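GH62 hydrolase (Scytalidium thermophilum, PDB 4PVA) is a glycoside hydrolase family 62 alpha-L-arabinofuranosidase that probably removes arabinofuranosyl side groups from arabinoxylan during breakdown of plant biomass. Local coordinates at residues K46-H58 with I293-Q305. Residues are numbered along the deposited sequence; the frame is centred on the assembly and turned at random.
With PO4 (phosphate ion), chain F.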
loop_
_atom_site.group_PDB
_atom_site.type_symbol
_atom_site.label_atom_id
_atom_site.label_comp_id
_atom_site.label_asym_id
_atom_site.label_seq_id
_atom_site.Cartn_x
_atom_site.Cartn_y
_atom_site.Cartn_z
ATOM N N LYS A 46 -4.196 -9.983 3.780
ATOM C CA LYS A 46 -4.578 -8.633 3.443
ATOM C C LYS A 46 -3.406 -7.743 3.061
ATOM O O LYS A 46 -2.258 -7.999 3.405
ATOM C CB LYS A 46 -5.286 -7.973 4.619
ATOM C CG LYS A 46 -6.589 -8.641 4.993
ATOM C CD LYS A 46 -7.355 -7.886 6.060
ATOM C CE LYS A 46 -8.016 -6.638 5.526
ATOM N NZ LYS A 46 -8.757 -5.948 6.595
ATOM N N ASP A 47 -3.733 -6.672 2.351
ATOM C CA ASP A 47 -2.898 -5.485 2.202
ATOM C C ASP A 47 -1.445 -5.795 1.874
ATOM O O ASP A 47 -0.540 -5.555 2.668
ATOM C CB ASP A 47 -3.092 -4.512 3.364
ATOM C CG ASP A 47 -2.742 -5.037 4.701
ATOM O OD1 ASP A 47 -1.596 -5.541 4.879
ATOM O OD2 ASP A 47 -3.588 -4.891 5.648
ATOM N N PRO A 48 -1.191 -6.292 0.654
ATOM C CA PRO A 48 0.173 -6.699 0.303
ATOM C C PRO A 48 1.060 -5.543 -0.133
ATOM O O PRO A 48 0.590 -4.555 -0.713
ATOM C CB PRO A 48 -0.070 -7.648 -0.873
ATOM C CG PRO A 48 -1.270 -7.069 -1.537
ATOM C CD PRO A 48 -2.147 -6.600 -0.416
ATOM N N THR A 49 2.348 -5.690 0.104
ATOM C CA THR A 49 3.391 -4.872 -0.529
ATOM C C THR A 49 4.381 -5.869 -1.123
ATOM O O THR A 49 4.587 -6.941 -0.538
ATOM C CB THR A 49 4.059 -3.905 0.480
ATOM O OG1 THR A 49 5.062 -3.154 -0.199
ATOM C CG2 THR A 49 4.703 -4.641 1.646
ATOM N N ALA A 50 4.954 -5.554 -2.281
ATOM C CA ALA A 50 5.762 -6.548 -2.977
ATOM C C ALA A 50 6.786 -5.915 -3.887
ATOM O O ALA A 50 6.536 -4.880 -4.525
ATOM C CB ALA A 50 4.870 -7.451 -3.807
ATOM N N VAL A 51 7.928 -6.605 -3.988
ATOM C CA VAL A 51 8.971 -6.300 -4.939
ATOM C C VAL A 51 9.376 -7.563 -5.676
ATOM O O VAL A 51 9.168 -8.661 -5.167
ATOM C CB VAL A 51 10.192 -5.638 -4.262
ATOM C CG1 VAL A 51 9.836 -4.256 -3.710
ATOM C CG2 VAL A 51 10.759 -6.532 -3.153
ATOM N N LEU A 52 9.923 -7.368 -6.867
ATOM C CA LEU A 52 10.434 -8.476 -7.680
ATOM C C LEU A 52 11.908 -8.218 -7.871
ATOM O O LEU A 52 12.295 -7.186 -8.366
ATOM C CB LEU A 52 9.686 -8.532 -8.999
ATOM C CG LEU A 52 10.248 -9.448 -10.099
ATOM C CD1 LEU A 52 10.270 -10.895 -9.648
ATOM C CD2 LEU A 52 9.446 -9.315 -11.387
ATOM N N ILE A 53 12.739 -9.182 -7.468
ATOM C CA ILE A 53 14.210 -9.050 -7.497
ATOM C C ILE A 53 14.753 -10.354 -8.069
ATOM O O ILE A 53 14.579 -11.413 -7.483
ATOM C CB ILE A 53 14.807 -8.830 -6.098
ATOM C CG1 ILE A 53 14.150 -7.649 -5.355
ATOM C CG2 ILE A 53 16.311 -8.609 -6.190
ATOM C CD1 ILE A 53 14.462 -7.661 -3.866
ATOM N N ASN A 54 15.355 -10.260 -9.247
ATOM C CA ASN A 54 16.053 -11.417 -9.850
ATOM C C ASN A 54 15.150 -12.648 -9.921
ATOM O O ASN A 54 15.550 -13.765 -9.581
ATOM C CB ASN A 54 17.349 -11.700 -9.095
ATOM C CG ASN A 54 18.344 -10.554 -9.197
ATOM O OD1 ASN A 54 18.414 -9.861 -10.229
ATOM N ND2 ASN A 54 19.116 -10.343 -8.131
ATOM N N GLY A 55 13.919 -12.409 -10.342
ATOM C CA GLY A 55 12.939 -13.452 -10.562
ATOM C C GLY A 55 12.199 -13.943 -9.328
ATOM O O GLY A 55 11.298 -14.772 -9.462
ATOM N N THR A 56 12.516 -13.399 -8.156
ATOM C CA THR A 56 11.805 -13.759 -6.943
ATOM C C THR A 56 10.930 -12.604 -6.467
ATOM O O THR A 56 11.388 -11.469 -6.329
ATOM C CB THR A 56 12.759 -14.145 -5.827
ATOM O OG1 THR A 56 13.535 -15.284 -6.238
ATOM C CG2 THR A 56 12.019 -14.522 -4.552
ATOM N N TYR A 57 9.665 -12.950 -6.251
ATOM C CA TYR A 57 8.681 -12.027 -5.637
ATOM C C TYR A 57 8.749 -12.130 -4.126
ATOM O O TYR A 57 8.687 -13.222 -3.572
ATOM C CB TYR A 57 7.267 -12.366 -6.095
ATOM C CG TYR A 57 7.069 -12.265 -7.567
ATOM C CD1 TYR A 57 6.711 -11.067 -8.165
ATOM C CD2 TYR A 57 7.253 -13.380 -8.409
ATOM C CE1 TYR A 57 6.536 -10.992 -9.545
ATOM C CE2 TYR A 57 7.047 -13.290 -9.760
ATOM C CZ TYR A 57 6.734 -12.118 -10.308
ATOM O OH TYR A 57 6.539 -12.106 -11.686
ATOM N N HIS A 58 8.914 -10.970 -3.500
ATOM C CA HIS A 58 8.981 -10.837 -2.057
ATOM C C HIS A 58 7.746 -10.066 -1.604
ATOM O O HIS A 58 7.560 -8.948 -2.031
ATOM C CB HIS A 58 10.215 -10.051 -1.666
ATOM C CG HIS A 58 11.499 -10.723 -2.035
ATOM N ND1 HIS A 58 12.144 -11.589 -1.190
ATOM C CD2 HIS A 58 12.248 -10.655 -3.163
ATOM C CE1 HIS A 58 13.241 -12.030 -1.775
ATOM N NE2 HIS A 58 13.334 -11.481 -2.967
ATOM N N ILE A 293 -11.698 -4.449 -5.415
ATOM C CA ILE A 293 -10.263 -4.368 -5.681
ATOM C C ILE A 293 -9.725 -3.454 -4.572
ATOM O O ILE A 293 -9.892 -2.227 -4.652
ATOM C CB ILE A 293 -9.958 -3.784 -7.063
ATOM C CG1 ILE A 293 -10.747 -4.531 -8.170
ATOM C CG2 ILE A 293 -8.460 -3.797 -7.297
ATOM C CD1 ILE A 293 -10.374 -5.994 -8.379
ATOM N N SER A 294 -9.124 -4.034 -3.535
ATOM C CA SER A 294 -8.859 -3.307 -2.292
ATOM C C SER A 294 -7.399 -3.342 -1.859
ATOM O O SER A 294 -6.710 -4.330 -2.066
ATOM C CB SER A 294 -9.773 -3.863 -1.209
ATOM O OG SER A 294 -9.555 -3.299 0.065
ATOM N N HIS A 295 -6.959 -2.253 -1.236
ATOM C CA HIS A 295 -5.719 -2.157 -0.492
ATOM C C HIS A 295 -4.556 -2.807 -1.187
ATOM O O HIS A 295 -3.770 -3.527 -0.577
ATOM C CB HIS A 295 -5.875 -2.710 0.940
ATOM C CG HIS A 295 -5.041 -1.986 1.954
ATOM N ND1 HIS A 295 -5.374 -1.935 3.293
ATOM C CD2 HIS A 295 -3.899 -1.284 1.828
ATOM C CE1 HIS A 295 -4.463 -1.219 3.938
ATOM N NE2 HIS A 295 -3.569 -0.802 3.067
ATOM N N GLY A 296 -4.340 -2.467 -2.437
ATOM C CA GLY A 296 -3.333 -3.112 -3.259
ATOM C C GLY A 296 -2.073 -2.280 -3.428
ATOM O O GLY A 296 -1.999 -1.097 -3.051
ATOM N N GLU A 297 -1.064 -2.898 -4.026
ATOM C CA GLU A 297 0.178 -2.238 -4.350
ATOM C C GLU A 297 0.721 -2.778 -5.641
ATOM O O GLU A 297 0.631 -3.995 -5.945
ATOM C CB GLU A 297 1.246 -2.459 -3.262
ATOM C CG GLU A 297 1.378 -1.319 -2.269
ATOM C CD GLU A 297 2.665 -1.405 -1.451
ATOM O OE1 GLU A 297 3.728 -1.672 -2.067
ATOM O OE2 GLU A 297 2.630 -1.149 -0.233
ATOM N N VAL A 298 1.372 -1.926 -6.400
ATOM C CA VAL A 298 2.133 -2.337 -7.582
ATOM C C VAL A 298 3.362 -3.142 -7.170
ATOM O O VAL A 298 4.110 -2.745 -6.244
ATOM C CB VAL A 298 2.575 -1.083 -8.388
ATOM C CG1 VAL A 298 3.449 -1.472 -9.571
ATOM C CG2 VAL A 298 1.365 -0.293 -8.830
ATOM N N ILE A 299 3.621 -4.234 -7.844
ATOM C CA ILE A 299 4.845 -5.001 -7.631
ATOM C C ILE A 299 5.990 -4.244 -8.267
ATOM O O ILE A 299 6.018 -4.031 -9.482
ATOM C CB ILE A 299 4.745 -6.411 -8.224
ATOM C CG1 ILE A 299 3.540 -7.171 -7.675
ATOM C CG2 ILE A 299 6.025 -7.192 -7.906
ATOM C CD1 ILE A 299 3.352 -8.542 -8.288
ATOM N N ARG A 300 6.951 -3.828 -7.460
ATOM C CA ARG A 300 8.015 -2.962 -7.948
ATOM C C ARG A 300 9.314 -3.738 -8.249
ATOM O O ARG A 300 9.769 -4.553 -7.457
ATOM C CB ARG A 300 8.268 -1.851 -6.936
ATOM C CG ARG A 300 7.221 -0.767 -7.000
ATOM C CD ARG A 300 7.319 0.178 -5.814
ATOM N NE ARG A 300 6.738 -0.393 -4.594
ATOM C CZ ARG A 300 7.405 -0.778 -3.499
ATOM N NH1 ARG A 300 8.718 -0.555 -3.363
ATOM N NH2 ARG A 300 6.726 -1.309 -2.508
ATOM N N THR A 301 9.935 -3.423 -9.387
ATOM C CA THR A 301 11.303 -3.848 -9.710
ATOM C C THR A 301 12.328 -2.776 -9.439
ATOM O O THR A 301 13.515 -3.106 -9.282
ATOM C CB THR A 301 11.418 -4.256 -11.200
ATOM O OG1 THR A 301 10.941 -3.177 -12.006
ATOM C CG2 THR A 301 10.600 -5.492 -11.444
ATOM N N LEU A 302 11.923 -1.522 -9.412
ATOM C CA LEU A 302 12.778 -0.398 -9.037
ATOM C C LEU A 302 12.450 -0.200 -7.574
ATOM O O LEU A 302 11.453 0.441 -7.224
ATOM C CB LEU A 302 12.470 0.823 -9.912
ATOM C CG LEU A 302 12.609 0.560 -11.415
ATOM C CD1 LEU A 302 12.137 1.769 -12.178
ATOM C CD2 LEU A 302 14.048 0.238 -11.794
ATOM N N THR A 303 13.256 -0.778 -6.709
ATOM C CA THR A 303 12.842 -1.013 -5.325
ATOM C C THR A 303 13.195 0.071 -4.322
ATOM O O THR A 303 12.843 -0.079 -3.157
ATOM C CB THR A 303 13.436 -2.320 -4.805
ATOM O OG1 THR A 303 14.860 -2.227 -4.859
ATOM C CG2 THR A 303 12.972 -3.477 -5.631
ATOM N N ASP A 304 13.792 1.168 -4.776
ATOM C CA ASP A 304 14.309 2.166 -3.857
ATOM C C ASP A 304 13.231 3.140 -3.356
ATOM O O ASP A 304 12.025 3.017 -3.695
ATOM C CB ASP A 304 15.544 2.881 -4.410
ATOM C CG ASP A 304 15.272 3.995 -5.343
ATOM O OD1 ASP A 304 14.111 4.356 -5.622
ATOM O OD2 ASP A 304 16.255 4.552 -5.905
ATOM N N GLN A 305 13.635 4.124 -2.571
ATOM C CA GLN A 305 12.741 4.988 -1.838
ATOM C C GLN A 305 12.016 6.007 -2.681
ATOM O O GLN A 305 11.230 6.755 -2.142
ATOM C CB GLN A 305 13.543 5.693 -0.716
ATOM C CG GLN A 305 14.540 6.738 -1.209
ATOM C CD GLN A 305 15.873 6.195 -1.699
ATOM O OE1 GLN A 305 16.191 5.039 -1.563
ATOM N NE2 GLN A 305 16.630 7.078 -2.274
HETATM P P PO4 F . -8.802 -2.592 4.975
HETATM O O1 PO4 F . -9.589 -2.287 3.678
HETATM O O2 PO4 F . -8.665 -1.276 5.772
HETATM O O3 PO4 F . -9.660 -3.527 5.794
HETATM O O4 PO4 F . -7.504 -3.150 4.629
HETATM O O HOH W 1 -1.209 -2.905 0.471
HETATM O O HOH W 2 14.425 -5.572 -8.605
#
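Thr49 and Glu297 meet where two sheets of the five-bladed beta-propeller, the fold of GH62 enzymes, adjoin: strand 46-53 edges one sheet, strand 296-298 the next. The two run nearly parallel, their directions 9° apart. Direct backbone pairing comes farther along, where Val51 and Arg300 form a single parallel bridge: Arg300 N donates to Ala50 O at 3.1 Å, and Arg300 O receives Leu52 N at 2.9 Å, serving both polar backbone atoms of Arg300. Ala50 N is buried without a partner.

Glu297 OE1 is gripped twice. Thr49 OG1 donates to Glu297 OE1 from above the carboxylate plane at 2.7 Å, while Arg300 NH2 meets Glu297 OE1, which lies nearly in the guanidinium plane, in a salt bridge of 3.1 Å. Thr49 holds OG1 trans to its own N (chi1 180°), where the hydroxyl also meets Val105 N; Arg300 NH2 has a second acceptor in Val105 O. A glutamine in place of Glu297 removes the charge and would probably weaken the hold on Arg300 NH2, leaving the guanidinium freer to turn.

Waters join carbonyls at both ends. One lies between Pro48 O and His295 O; another donates to Leu52 O and Thr301 O, satisfying this outer pair. Between them, the Ile299 side chain packs on Ala50 CB and Leu52 CB and sends CG2 to the edge of the Tyr57 ring.

Beside Pro48, Asp47 CB sits 3.4 Å from the His295 ring centroid in a CH-pi contact over one face, while Asp47 OD1 turns to Ser62 OG. A phosphate, probably from the crystallisation liquor, is hydrogen-bonded to Tyr330, Arg251 and Gln320 and accepts from Lys46 NZ and, at the imidazole edge, from His295, whose ND1 reaches phosphate O4 at 2.8 Å with an N-H...O angle of 174°.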